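Side-chain contacts in SPI-1 type 3 secretion system pilotin (Salmonella typhimurium, PDB 6XFJ), which serves as the pilot lipoprotein required to localise the secretin InvG to the outer membrane during assembly of the type III secretion injectisome: residues Y23-T26 against K27-L31; L50-E53 against F54-L58; L58-P61 against G62-N65; K64-S67 against I68-L72; A74-E77 against R78-L82. All coordinates share one frame; numbering follows the deposited sequence.

Contact 1: residues Y23-T26 against K27-L31. With CD (cadmium ion), chain O.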
loop_
_atom_site.group_PDB
_atom_site.type_symbol
_atom_site.label_atom_id
_atom_site.label_comp_id
_atom_site.label_asym_id
_atom_site.label_seq_id
_atom_site.Cartn_x
_atom_site.Cartn_y
_atom_site.Cartn_z
ATOM N N TYR B 23 -6.569 9.784 1.707
ATOM C CA TYR B 23 -5.605 9.578 2.799
ATOM C C TYR B 23 -4.165 9.806 2.385
ATOM O O TYR B 23 -3.296 10.095 3.189
ATOM C CB TYR B 23 -5.782 8.257 3.508
ATOM C CG TYR B 23 -6.994 8.160 4.386
ATOM C CD1 TYR B 23 -8.252 8.001 3.896
ATOM C CD2 TYR B 23 -6.833 8.271 5.741
ATOM C CE1 TYR B 23 -9.358 7.899 4.723
ATOM C CE2 TYR B 23 -7.926 8.192 6.586
ATOM C CZ TYR B 23 -9.191 7.998 6.082
ATOM O OH TYR B 23 -10.310 7.872 6.903
ATOM N N LYS B 24 -3.861 9.503 1.121
ATOM C CA LYS B 24 -2.475 9.589 0.572
ATOM C C LYS B 24 -1.518 8.706 1.384
ATOM O O LYS B 24 -0.389 9.116 1.673
ATOM C CB LYS B 24 -2.022 11.041 0.422
ATOM C CG LYS B 24 -2.908 11.794 -0.575
ATOM C CD LYS B 24 -2.387 13.121 -0.991
ATOM C CE LYS B 24 -3.336 13.847 -1.909
ATOM N NZ LYS B 24 -2.690 15.053 -2.476
ATOM N N GLN B 25 -1.959 7.493 1.715
ATOM C CA GLN B 25 -1.153 6.598 2.561
ATOM C C GLN B 25 0.186 6.248 1.903
ATOM O O GLN B 25 1.191 6.146 2.620
ATOM C CB GLN B 25 -1.908 5.338 2.946
ATOM C CG GLN B 25 -3.085 5.523 3.820
ATOM C CD GLN B 25 -2.712 6.154 5.145
ATOM O OE1 GLN B 25 -3.036 7.301 5.387
ATOM N NE2 GLN B 25 -2.063 5.392 5.974
ATOM N N THR B 26 0.214 5.943 0.600
ATOM C CA THR B 26 1.470 5.524 -0.050
ATOM C C THR B 26 2.537 6.628 0.066
ATOM O O THR B 26 3.656 6.346 0.439
ATOM C CB THR B 26 1.176 5.077 -1.481
ATOM O OG1 THR B 26 0.399 3.884 -1.326
ATOM C CG2 THR B 26 2.418 4.773 -2.295
ATOM N N LYS B 27 2.182 7.861 -0.282
ATOM C CA LYS B 27 3.152 8.942 -0.185
ATOM C C LYS B 27 3.603 9.175 1.256
ATOM O O LYS B 27 4.739 9.442 1.477
ATOM C CB LYS B 27 2.542 10.192 -0.811
ATOM C CG LYS B 27 2.479 10.096 -2.341
ATOM C CD LYS B 27 1.821 11.289 -2.975
ATOM C CE LYS B 27 1.980 11.231 -4.484
ATOM N NZ LYS B 27 1.145 12.253 -5.161
ATOM N N GLU B 28 2.675 9.049 2.191
ATOM C CA GLU B 28 3.035 9.255 3.605
ATOM C C GLU B 28 4.037 8.185 4.041
ATOM O O GLU B 28 5.048 8.491 4.701
ATOM C CB GLU B 28 1.782 9.118 4.482
ATOM C CG GLU B 28 0.823 10.285 4.519
ATOM C CD GLU B 28 -0.320 10.025 5.512
ATOM O OE1 GLU B 28 -0.373 8.923 6.197
ATOM O OE2 GLU B 28 -1.155 10.954 5.631
ATOM N N GLN B 29 3.795 6.944 3.614
ATOM C CA GLN B 29 4.648 5.799 3.990
ATOM C C GLN B 29 6.039 5.961 3.369
ATOM O O GLN B 29 7.057 5.696 4.027
ATOM C CB GLN B 29 4.002 4.524 3.485
ATOM C CG GLN B 29 2.842 4.085 4.371
ATOM C CD GLN B 29 2.075 2.923 3.795
ATOM O OE1 GLN B 29 2.536 2.291 2.856
ATOM N NE2 GLN B 29 0.907 2.593 4.327
ATOM N N ALA B 30 6.103 6.312 2.099
ATOM C CA ALA B 30 7.385 6.524 1.425
ATOM C C ALA B 30 8.177 7.610 2.125
ATOM O O ALA B 30 9.383 7.428 2.374
ATOM C CB ALA B 30 7.167 6.854 -0.032
ATOM N N LEU B 31 7.533 8.727 2.456
ATOM C CA LEU B 31 8.244 9.820 3.157
ATOM C C LEU B 31 8.769 9.283 4.498
ATOM O O LEU B 31 9.942 9.580 4.848
ATOM C CB LEU B 31 7.312 11.016 3.333
ATOM C CG LEU B 31 7.979 12.205 3.993
ATOM C CD1 LEU B 31 9.151 12.721 3.204
ATOM C CD2 LEU B 31 6.987 13.330 4.182
HETATM CD CD CD O . -2.475 8.795 7.084
HETATM O O HOH W 1 -3.654 10.121 5.910
HETATM O O HOH W 2 -1.464 7.212 8.288
HETATM O O HOH W 3 1.301 1.386 0.378
HETATM O O HOH W 4 -2.005 10.641 8.803
HETATM O O HOH W 5 -4.343 8.403 8.387
#
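A cadmium site sits on the first turn of helix 25-36, where Gln25 and Glu28 bind one ion from positions three residues apart. Gln25 OE1 lies 2.3 Å from the cadmium, and Glu28 OE1 is bound at the same length. The two oxygens approach to 3.2 Å (Gln25 OE1 to Glu28 OE1) because they share the metal. The amide and carboxylate planes are turned 71° apart. Gln25 reaches the ion by a bend in its chain (chi2 -60°), whereas Glu28 runs extended beyond CG. Four waters complete the shell of six ligands, one of them at a longer distance than the rest. The closest water, 2.1 Å from the cadmium, donates to both Glu28 OE2 and Tyr23 O, so the residue before the helix is drawn into the second shell. A second metal-bound water accepts from Gln25 NE2, which helps fix the rotation of the amide. Lys24 is the N-cap residue, and its carbonyl O accepts from Glu28 N at 3.1 Å. Another water bridges Gln29 OE1 and Thr26 OG1. Thr26 packs on Phe19 of helix 8-22 and on Ile68 of helix 68-80. Gln29 NE2 donates to Leu66 O and Lys64 O of the second subunit, so this helix start also lies at the dimer interface.

Contact 2: residues L50-E53 against F54-L58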
loop_
_atom_site.group_PDB
_atom_site.type_symbol
_atom_site.label_atom_id
_atom_site.label_comp_id
_atom_site.label_asym_id
_atom_site.label_seq_id
_atom_site.Cartn_x
_atom_site.Cartn_y
_atom_site.Cartn_z
ATOM N N LEU B 50 18.827 0.883 -4.193
ATOM C CA LEU B 50 17.544 0.632 -3.524
ATOM C C LEU B 50 16.397 0.516 -4.530
ATOM O O LEU B 50 15.572 -0.367 -4.375
ATOM C CB LEU B 50 17.283 1.762 -2.530
ATOM C CG LEU B 50 15.989 1.587 -1.763
ATOM C CD1 LEU B 50 16.131 0.487 -0.757
ATOM C CD2 LEU B 50 15.682 2.917 -1.077
ATOM N N MET B 51 16.326 1.431 -5.501
ATOM C CA MET B 51 15.249 1.397 -6.507
ATOM C C MET B 51 15.334 0.073 -7.320
ATOM O O MET B 51 14.292 -0.531 -7.614
ATOM C CB MET B 51 15.269 2.615 -7.435
ATOM C CG MET B 51 14.876 3.893 -6.750
ATOM S SD MET B 51 13.207 3.856 -6.027
ATOM C CE MET B 51 13.563 3.371 -4.327
ATOM N N THR B 52 16.524 -0.416 -7.679
ATOM C CA THR B 52 16.640 -1.737 -8.352
ATOM C C THR B 52 16.069 -2.833 -7.441
ATOM O O THR B 52 15.244 -3.676 -7.942
ATOM C CB THR B 52 18.102 -2.047 -8.663
ATOM O OG1 THR B 52 18.508 -1.026 -9.575
ATOM C CG2 THR B 52 18.315 -3.424 -9.250
ATOM N N GLU B 53 16.445 -2.841 -6.148
ATOM C CA GLU B 53 15.975 -3.932 -5.257
ATOM C C GLU B 53 14.468 -3.783 -5.072
ATOM O O GLU B 53 13.770 -4.786 -5.013
ATOM C CB GLU B 53 16.689 -3.942 -3.914
ATOM C CG GLU B 53 18.076 -4.471 -3.858
ATOM C CD GLU B 53 18.248 -5.842 -4.473
ATOM O OE1 GLU B 53 17.524 -6.794 -4.114
ATOM O OE2 GLU B 53 19.118 -5.954 -5.298
ATOM N N PHE B 54 13.971 -2.543 -4.972
ATOM C CA PHE B 54 12.534 -2.273 -4.806
ATOM C C PHE B 54 11.707 -2.784 -5.995
ATOM O O PHE B 54 10.689 -3.447 -5.820
ATOM C CB PHE B 54 12.412 -0.762 -4.616
ATOM C CG PHE B 54 11.002 -0.236 -4.438
ATOM C CD1 PHE B 54 10.126 -0.671 -3.428
ATOM C CD2 PHE B 54 10.604 0.815 -5.227
ATOM C CE1 PHE B 54 8.888 -0.068 -3.270
ATOM C CE2 PHE B 54 9.374 1.412 -5.062
ATOM C CZ PHE B 54 8.537 0.986 -4.059
ATOM N N LYS B 55 12.218 -2.512 -7.200
ATOM C CA LYS B 55 11.538 -2.981 -8.427
ATOM C C LYS B 55 11.563 -4.518 -8.458
ATOM O O LYS B 55 10.574 -5.117 -8.928
ATOM C CB LYS B 55 12.218 -2.333 -9.631
ATOM C CG LYS B 55 11.860 -0.872 -9.778
ATOM C CD LYS B 55 12.692 -0.298 -10.900
ATOM C CE LYS B 55 12.637 1.196 -11.023
ATOM N NZ LYS B 55 13.622 1.654 -12.031
ATOM N N LYS B 56 12.616 -5.143 -7.962
ATOM C CA LYS B 56 12.597 -6.624 -7.893
ATOM C C LYS B 56 11.584 -7.112 -6.858
ATOM O O LYS B 56 10.874 -8.094 -7.103
ATOM C CB LYS B 56 13.970 -7.169 -7.577
ATOM C CG LYS B 56 14.955 -7.041 -8.729
ATOM C CD LYS B 56 16.182 -7.858 -8.538
ATOM C CE LYS B 56 17.097 -7.225 -7.557
ATOM N NZ LYS B 56 18.197 -8.151 -7.185
ATOM N N VAL B 57 11.537 -6.471 -5.690
ATOM C CA VAL B 57 10.590 -6.907 -4.648
ATOM C C VAL B 57 9.172 -6.835 -5.216
ATOM O O VAL B 57 8.357 -7.735 -4.982
ATOM C CB VAL B 57 10.715 -6.005 -3.405
ATOM C CG1 VAL B 57 9.540 -6.171 -2.452
ATOM C CG2 VAL B 57 12.036 -6.238 -2.685
ATOM N N LEU B 58 8.870 -5.786 -5.932
ATOM C CA LEU B 58 7.491 -5.589 -6.395
ATOM C C LEU B 58 7.097 -6.602 -7.470
ATOM O O LEU B 58 5.906 -6.743 -7.726
ATOM C CB LEU B 58 7.294 -4.165 -6.868
ATOM C CG LEU B 58 7.397 -3.103 -5.774
ATOM C CD1 LEU B 58 7.207 -1.751 -6.443
ATOM C CD2 LEU B 58 6.392 -3.307 -4.626
HETATM O O HOH W 6 16.247 0.623 -11.572
#
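The backbone from Leu50 to Val57 is regular alpha-helix, with Phe54 N bonded to Leu50 O at 2.8 Å and the same i to i+4 pattern carried on to Val57 N and Glu53 O. On the buried side Met51 and Phe54 lie side by side and point the same way. Met51 CE touches Phe54 CD2 at 4.0 Å. The sulfur makes a Met-aromatic contact: Met51 SD is 5.2 Å from the centroid of the Phe54 ring and 61° off its normal, an oblique approach. Bends at chi2 (-59°) and chi3 fold the methionine back so that its methyl group meets the ring. Leu58 CD1 covers one face of the same ring, 3.8 Å above its plane and offset toward the rim. On another side Glu53 and Lys56 form a salt bridge. Lys56 NZ donates to Glu53 OE2 at 3.0 Å, on the syn side and 29° out of the carboxylate plane. A weak bond to Glu53 OE1 accompanies it at 3.4 Å from Lys56 NZ. Both chains bend to meet, Glu53 at chi2 and Lys56 at chi3. A water accepts from Lys55 NZ and is weakly linked to Thr52 OG1, which bonds to Glu48 O one turn earlier. Phe54 packs against Ile68 and Thr71 of helix 68-80, and Leu50 against Phe33 and Phe34 of helix 25-36. Met51 meets Ser15 of the second subunit, and Phe54 meets Ile18 of that subunit.

Contact 3: residues L58-P61 against G62-N65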
loop_
_atom_site.group_PDB
_atom_site.type_symbol
_atom_site.label_atom_id
_atom_site.label_comp_id
_atom_site.label_asym_id
_atom_site.label_seq_id
_atom_site.Cartn_x
_atom_site.Cartn_y
_atom_site.Cartn_z
ATOM N N LEU B 58 8.870 -5.786 -5.932
ATOM C CA LEU B 58 7.491 -5.589 -6.395
ATOM C C LEU B 58 7.097 -6.602 -7.470
ATOM O O LEU B 58 5.906 -6.743 -7.726
ATOM C CB LEU B 58 7.294 -4.165 -6.868
ATOM C CG LEU B 58 7.397 -3.103 -5.774
ATOM C CD1 LEU B 58 7.207 -1.751 -6.443
ATOM C CD2 LEU B 58 6.392 -3.307 -4.626
ATOM N N LEU B 59 8.044 -7.328 -8.045
ATOM C CA LEU B 59 7.740 -8.376 -9.057
ATOM C C LEU B 59 7.339 -9.672 -8.358
ATOM O O LEU B 59 6.784 -10.570 -9.004
ATOM C CB LEU B 59 8.963 -8.612 -9.943
ATOM C CG LEU B 59 9.143 -7.586 -11.048
ATOM C CD1 LEU B 59 10.514 -7.756 -11.709
ATOM C CD2 LEU B 59 8.078 -7.745 -12.102
ATOM N N GLU B 60 7.656 -9.830 -7.083
ATOM C CA GLU B 60 7.481 -11.107 -6.380
ATOM C C GLU B 60 6.031 -11.314 -5.990
ATOM O O GLU B 60 5.481 -10.469 -5.310
ATOM C CB GLU B 60 8.455 -11.202 -5.239
ATOM C CG GLU B 60 9.844 -11.053 -5.773
ATOM C CD GLU B 60 10.918 -11.183 -4.734
ATOM O OE1 GLU B 60 10.544 -11.084 -3.558
ATOM O OE2 GLU B 60 12.115 -11.366 -5.126
ATOM N N PRO B 61 5.414 -12.464 -6.320
ATOM C CA PRO B 61 4.058 -12.680 -5.838
ATOM C C PRO B 61 4.018 -12.699 -4.294
ATOM O O PRO B 61 3.000 -12.297 -3.762
ATOM C CB PRO B 61 3.616 -13.978 -6.498
ATOM C CG PRO B 61 4.840 -14.570 -7.082
ATOM C CD PRO B 61 5.900 -13.522 -7.205
ATOM N N GLY B 62 5.080 -13.114 -3.599
ATOM C CA GLY B 62 5.121 -13.113 -2.117
ATOM C C GLY B 62 4.987 -11.713 -1.536
ATOM O O GLY B 62 4.578 -11.564 -0.378
ATOM N N SER B 63 5.298 -10.683 -2.308
ATOM C CA SER B 63 5.251 -9.282 -1.898
ATOM C C SER B 63 3.981 -8.611 -2.386
ATOM O O SER B 63 3.822 -7.435 -2.117
ATOM C CB SER B 63 6.471 -8.549 -2.334
ATOM O OG SER B 63 7.580 -9.112 -1.668
ATOM N N LYS B 64 3.065 -9.303 -3.020
ATOM C CA LYS B 64 2.030 -8.595 -3.802
ATOM C C LYS B 64 1.119 -7.787 -2.861
ATOM O O LYS B 64 0.503 -6.875 -3.369
ATOM C CB LYS B 64 1.203 -9.557 -4.627
ATOM C CG LYS B 64 0.383 -10.520 -3.818
ATOM C CD LYS B 64 -0.380 -11.458 -4.712
ATOM C CE LYS B 64 -1.302 -12.367 -3.948
ATOM N NZ LYS B 64 -0.523 -13.383 -3.196
ATOM N N ASN B 65 0.893 -8.271 -1.651
ATOM C CA ASN B 65 -0.072 -7.572 -0.750
ATOM C C ASN B 65 0.595 -6.655 0.283
ATOM O O ASN B 65 -0.092 -6.173 1.165
ATOM C CB ASN B 65 -0.944 -8.626 -0.083
ATOM C CG ASN B 65 -1.934 -9.212 -1.064
ATOM O OD1 ASN B 65 -2.346 -8.528 -2.020
ATOM N ND2 ASN B 65 -2.291 -10.441 -0.811
#
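Two backbone bonds hold the turn that follows helix 44-59. Ser63 N donates to Glu60 O at 3.0 Å, and Lys64 N donates to Pro61 O at 3.1 Å. Both span three residues, as in a 3-10 turn, and both donors stand well above the carbonyl plane of their acceptor. The departure is 57° for Ser63 N at Glu60 O and 66° for Lys64 N at Pro61 O. No side-chain hydrogen bond spans the turn; Glu60 OE1 and Ser63 OG stay 4.0 Å apart. Lys64 instead lays its aliphatic chain along the Pro61 carbonyl, with Lys64 CG 3.2 Å from Pro61 O. Its first torsion (chi1 65°) sets CG between the backbone N and the carbonyl carbon, and a bend at chi4 turns the amino end back, leaving Lys64 NZ 3.7 Å from Pro61 O. Pro61 is the second residue of the first turn and, as a proline, has no backbone N-H to give. Farther out, the extended Glu60 side chain reaches Arg78 of helix 68-80 and forms a salt bridge through OE1. The chemistry therefore divides by role. Main-chain bonds shape the turn itself. The carboxylate of Glu60 ties its start to a helix of the same chain, with the guanidinium of Arg78 probably stabilising its negative charge. The Asn65 carbonyl, just past the turn, is bonded across the dimer interface.

Contact 4: residues K64-S67 against I68-L72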
loop_
_atom_site.group_PDB
_atom_site.type_symbol
_atom_site.label_atom_id
_atom_site.label_comp_id
_atom_site.label_asym_id
_atom_site.label_seq_id
_atom_site.Cartn_x
_atom_site.Cartn_y
_atom_site.Cartn_z
ATOM N N LYS B 64 3.065 -9.303 -3.020
ATOM C CA LYS B 64 2.030 -8.595 -3.802
ATOM C C LYS B 64 1.119 -7.787 -2.861
ATOM O O LYS B 64 0.503 -6.875 -3.369
ATOM C CB LYS B 64 1.203 -9.557 -4.627
ATOM C CG LYS B 64 0.383 -10.520 -3.818
ATOM C CD LYS B 64 -0.380 -11.458 -4.712
ATOM C CE LYS B 64 -1.302 -12.367 -3.948
ATOM N NZ LYS B 64 -0.523 -13.383 -3.196
ATOM N N ASN B 65 0.893 -8.271 -1.651
ATOM C CA ASN B 65 -0.072 -7.572 -0.750
ATOM C C ASN B 65 0.595 -6.655 0.283
ATOM O O ASN B 65 -0.092 -6.173 1.165
ATOM C CB ASN B 65 -0.944 -8.626 -0.083
ATOM C CG ASN B 65 -1.934 -9.212 -1.064
ATOM O OD1 ASN B 65 -2.346 -8.528 -2.020
ATOM N ND2 ASN B 65 -2.291 -10.441 -0.811
ATOM N N LEU B 66 1.865 -6.363 0.117
ATOM C CA LEU B 66 2.634 -5.534 1.049
ATOM C C LEU B 66 2.582 -4.083 0.662
ATOM O O LEU B 66 2.265 -3.684 -0.448
ATOM C CB LEU B 66 4.082 -5.990 1.050
ATOM C CG LEU B 66 4.306 -7.403 1.522
ATOM C CD1 LEU B 66 5.791 -7.634 1.581
ATOM C CD2 LEU B 66 3.604 -7.734 2.813
ATOM N N SER B 67 2.731 -3.236 1.698
ATOM C CA SER B 67 2.684 -1.778 1.500
ATOM C C SER B 67 3.944 -1.234 0.877
ATOM O O SER B 67 4.995 -1.910 0.868
ATOM C CB SER B 67 2.420 -1.097 2.817
ATOM O OG SER B 67 3.569 -1.176 3.632
ATOM N N ILE B 68 3.935 0.026 0.417
ATOM C CA ILE B 68 5.198 0.665 -0.029
ATOM C C ILE B 68 6.181 0.692 1.129
ATOM O O ILE B 68 7.361 0.547 0.894
ATOM C CB ILE B 68 4.964 2.004 -0.702
ATOM C CG1 ILE B 68 6.192 2.361 -1.536
ATOM C CG2 ILE B 68 4.585 3.080 0.358
ATOM C CD1 ILE B 68 6.003 3.593 -2.343
ATOM N N TYR B 69 5.733 0.958 2.375
ATOM C CA TYR B 69 6.697 1.009 3.477
ATOM C C TYR B 69 7.395 -0.355 3.581
ATOM O O TYR B 69 8.601 -0.440 3.730
ATOM C CB TYR B 69 5.990 1.401 4.790
ATOM C CG TYR B 69 6.981 1.511 5.917
ATOM C CD1 TYR B 69 7.701 2.679 6.160
ATOM C CD2 TYR B 69 7.244 0.420 6.717
ATOM C CE1 TYR B 69 8.694 2.749 7.104
ATOM C CE2 TYR B 69 8.208 0.516 7.724
ATOM C CZ TYR B 69 8.943 1.676 7.920
ATOM O OH TYR B 69 9.870 1.751 8.916
ATOM N N GLN B 70 6.593 -1.404 3.611
ATOM C CA GLN B 70 7.100 -2.785 3.834
ATOM C C GLN B 70 8.021 -3.202 2.669
ATOM O O GLN B 70 9.013 -3.849 2.912
ATOM C CB GLN B 70 5.941 -3.758 3.905
ATOM C CG GLN B 70 5.128 -3.542 5.185
ATOM C CD GLN B 70 3.696 -4.003 5.134
ATOM O OE1 GLN B 70 3.239 -4.565 4.153
ATOM N NE2 GLN B 70 2.915 -3.712 6.197
ATOM N N THR B 71 7.687 -2.772 1.455
ATOM C CA THR B 71 8.527 -3.175 0.302
ATOM C C THR B 71 9.778 -2.332 0.179
ATOM O O THR B 71 10.816 -2.871 -0.215
ATOM C CB THR B 71 7.693 -3.218 -0.953
ATOM O OG1 THR B 71 7.051 -1.989 -1.173
ATOM C CG2 THR B 71 6.681 -4.344 -0.887
ATOM N N LEU B 72 9.754 -1.054 0.492
ATOM C CA LEU B 72 11.003 -0.257 0.618
ATOM C C LEU B 72 11.909 -0.873 1.684
ATOM O O LEU B 72 13.100 -0.974 1.519
ATOM C CB LEU B 72 10.695 1.211 0.886
ATOM C CG LEU B 72 10.151 2.021 -0.276
ATOM C CD1 LEU B 72 9.582 3.330 0.172
ATOM C CD2 LEU B 72 11.245 2.255 -1.341
#
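A capping box between Ser67 and Gln70 starts helix 68-80, at the end of the loop that leads from helix 44-59. Ser67 is the N-cap. Its OG accepts from Gln70 N at 3.0 Å in a nearly straight bond, with an N-H...O angle of 167°. In return Gln70 OE1 accepts from Ser67 N at 2.8 Å. That donor stands 52° out of the amide plane, above the carbonyl group. The serine torsion (chi1 72°) places OG between the backbone N and the carbonyl carbon, where it can meet the first turn. The Gln70 chain, extended beyond CG, runs back alongside the cap, with Gln70 CD only 3.2 Å from Ser67 OG. Ser67 O takes two bonds from one residue, from Thr71 N and from Thr71 OG1, each at 2.9 Å. The Leu66 side chain crosses Gln70 at about a right angle and meets Thr71 CG2 through its CB at 3.6 Å. The cap is shared with the dimer: Ser67 OG also bonds to Asn65 O of the second subunit, and Gln70 OE1 to Gln70 NE2 of that subunit. Ile68 packs on Gln29 of helix 25-36, Leu72 on Phe33 of the same helix, and Thr71 on Val57 and Leu58 of helix 44-59. Tyr69 OH reaches Glu36 at the end of helix 25-36.

Contact 5: residues A74-E77 against R78-L82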
loop_
_atom_site.group_PDB
_atom_site.type_symbol
_atom_site.label_atom_id
_atom_site.label_comp_id
_atom_site.label_asym_id
_atom_site.label_seq_id
_atom_site.Cartn_x
_atom_site.Cartn_y
_atom_site.Cartn_z
ATOM N N ALA B 74 11.918 -3.956 2.863
ATOM C CA ALA B 74 12.455 -5.224 2.310
ATOM C C ALA B 74 13.616 -4.975 1.336
ATOM O O ALA B 74 14.627 -5.678 1.432
ATOM C CB ALA B 74 11.373 -6.026 1.659
ATOM N N ALA B 75 13.484 -3.983 0.483
ATOM C CA ALA B 75 14.550 -3.646 -0.483
ATOM C C ALA B 75 15.816 -3.219 0.266
ATOM O O ALA B 75 16.904 -3.723 -0.049
ATOM C CB ALA B 75 14.044 -2.587 -1.412
ATOM N N HIS B 76 15.623 -2.408 1.306
ATOM C CA HIS B 76 16.749 -1.943 2.117
ATOM C C HIS B 76 17.419 -3.149 2.760
ATOM O O HIS B 76 18.654 -3.211 2.799
ATOM C CB HIS B 76 16.200 -0.959 3.121
ATOM C CG HIS B 76 17.135 -0.600 4.198
ATOM N ND1 HIS B 76 18.232 0.191 3.997
ATOM C CD2 HIS B 76 17.072 -0.879 5.530
ATOM C CE1 HIS B 76 18.842 0.383 5.167
ATOM N NE2 HIS B 76 18.164 -0.296 6.117
ATOM N N GLU B 77 16.647 -4.015 3.365
ATOM C CA GLU B 77 17.209 -5.184 4.073
ATOM C C GLU B 77 17.910 -6.124 3.119
ATOM O O GLU B 77 18.924 -6.703 3.479
ATOM C CB GLU B 77 16.104 -5.897 4.852
ATOM C CG GLU B 77 15.594 -5.115 6.045
ATOM C CD GLU B 77 14.542 -5.777 6.918
ATOM O OE1 GLU B 77 14.525 -6.946 6.987
ATOM O OE2 GLU B 77 13.822 -5.057 7.602
ATOM N N ARG B 78 17.373 -6.270 1.912
ATOM C CA ARG B 78 18.052 -7.117 0.928
ATOM C C ARG B 78 19.433 -6.489 0.591
ATOM O O ARG B 78 20.428 -7.240 0.434
ATOM C CB ARG B 78 17.226 -7.326 -0.344
ATOM C CG ARG B 78 15.989 -8.179 -0.119
ATOM C CD ARG B 78 15.169 -8.333 -1.390
ATOM N NE ARG B 78 13.971 -9.121 -1.162
ATOM C CZ ARG B 78 13.200 -9.625 -2.116
ATOM N NH1 ARG B 78 13.509 -9.420 -3.386
ATOM N NH2 ARG B 78 12.108 -10.292 -1.784
ATOM N N LEU B 79 19.515 -5.167 0.449
ATOM C CA LEU B 79 20.807 -4.487 0.231
ATOM C C LEU B 79 21.730 -4.778 1.409
ATOM O O LEU B 79 22.911 -5.010 1.165
ATOM C CB LEU B 79 20.622 -2.981 0.101
ATOM C CG LEU B 79 20.056 -2.511 -1.226
ATOM C CD1 LEU B 79 20.099 -0.993 -1.314
ATOM C CD2 LEU B 79 20.847 -3.118 -2.373
ATOM N N GLN B 80 21.229 -4.669 2.643
ATOM C CA GLN B 80 22.101 -4.861 3.811
ATOM C C GLN B 80 22.607 -6.299 3.883
ATOM O O GLN B 80 23.689 -6.495 4.466
ATOM C CB GLN B 80 21.333 -4.484 5.073
ATOM C CG GLN B 80 21.064 -2.994 5.198
ATOM C CD GLN B 80 20.760 -2.557 6.605
ATOM O OE1 GLN B 80 21.232 -1.521 7.072
ATOM N NE2 GLN B 80 19.982 -3.359 7.297
ATOM N N ALA B 81 21.853 -7.280 3.386
ATOM C CA ALA B 81 22.137 -8.716 3.605
ATOM C C ALA B 81 23.082 -9.222 2.535
ATOM O O ALA B 81 23.459 -10.411 2.640
ATOM C CB ALA B 81 20.890 -9.553 3.609
ATOM N N LEU B 82 23.469 -8.384 1.562
ATOM C CA LEU B 82 24.416 -8.799 0.494
ATOM C C LEU B 82 25.814 -9.013 1.086
ATOM O O LEU B 82 26.605 -9.732 0.402
ATOM C CB LEU B 82 24.421 -7.750 -0.628
ATOM C CG LEU B 82 23.285 -7.891 -1.638
ATOM C CD1 LEU B 82 23.085 -6.593 -2.410
ATOM C CD2 LEU B 82 23.540 -9.063 -2.596
HETATM O O HOH W 7 19.127 0.155 8.670
#
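Gln80 CG lies over one face of the His76 imidazole, offset toward its rim, one turn farther along the last helix. It makes a CH-pi contact, 4.2 Å from the His76 ring centroid and 19° off the normal. The two side chains pass at a slant, with the ring and amide planes 37° apart. Gln80 OE1 comes within 3.4 Å of His76 NE2, but the angle is too poor for a direct hydrogen bond. A water joins them instead: it donates to Gln80 OE1 at 3.1 Å and lies 2.8 Å from His76 NE2, in the ring plane at its edge. The histidine torsion (chi1 168°) turns CG away from the backbone N, and the extended glutamine chain brings its amide above the ring plane near the NE2 corner. His76 ND1 is held by Tyr40 OH, so both ring nitrogens have polar partners. Arg78 takes another course. Its CG passes 3.2 Å from Ala74 O, and the straight chain carries the guanidinium to Glu60. Along the backbone, Arg78 N bonds to Ala74 O at 2.8 Å. The i to i+4 series runs on from there and ends in a weak bond, Ala81 N to Glu77 O. The His76 ring also meets His37 edge-to-face. Ala75 packs on Leu50 of helix 44-59, Leu79 on Glu53, and Arg78 on Glu53 and Val57 of the same helix.

All five contacts lie in this C-terminal, all-helical part of the lipoprotein. They are local and follow one another along the chain; none nests within or crosses another. Contact 1 starts helix 25-36, and contact 2 runs along helix 44-59. Contact 3 continues from it at Leu58 and closes the turn at the helix end. Contact 4 shares Lys64 and Asn65 with contact 3 and opens helix 68-80, which contact 5 finishes. Side chains tie the series together. Gln29 of contact 1 meets Ile68 of contact 4. Contact 2 packs against contacts 4 and 5, joining the last two helices. A salt bridge links contacts 3 and 5. Contacts 1 to 4 touch the second subunit; contact 5 does not.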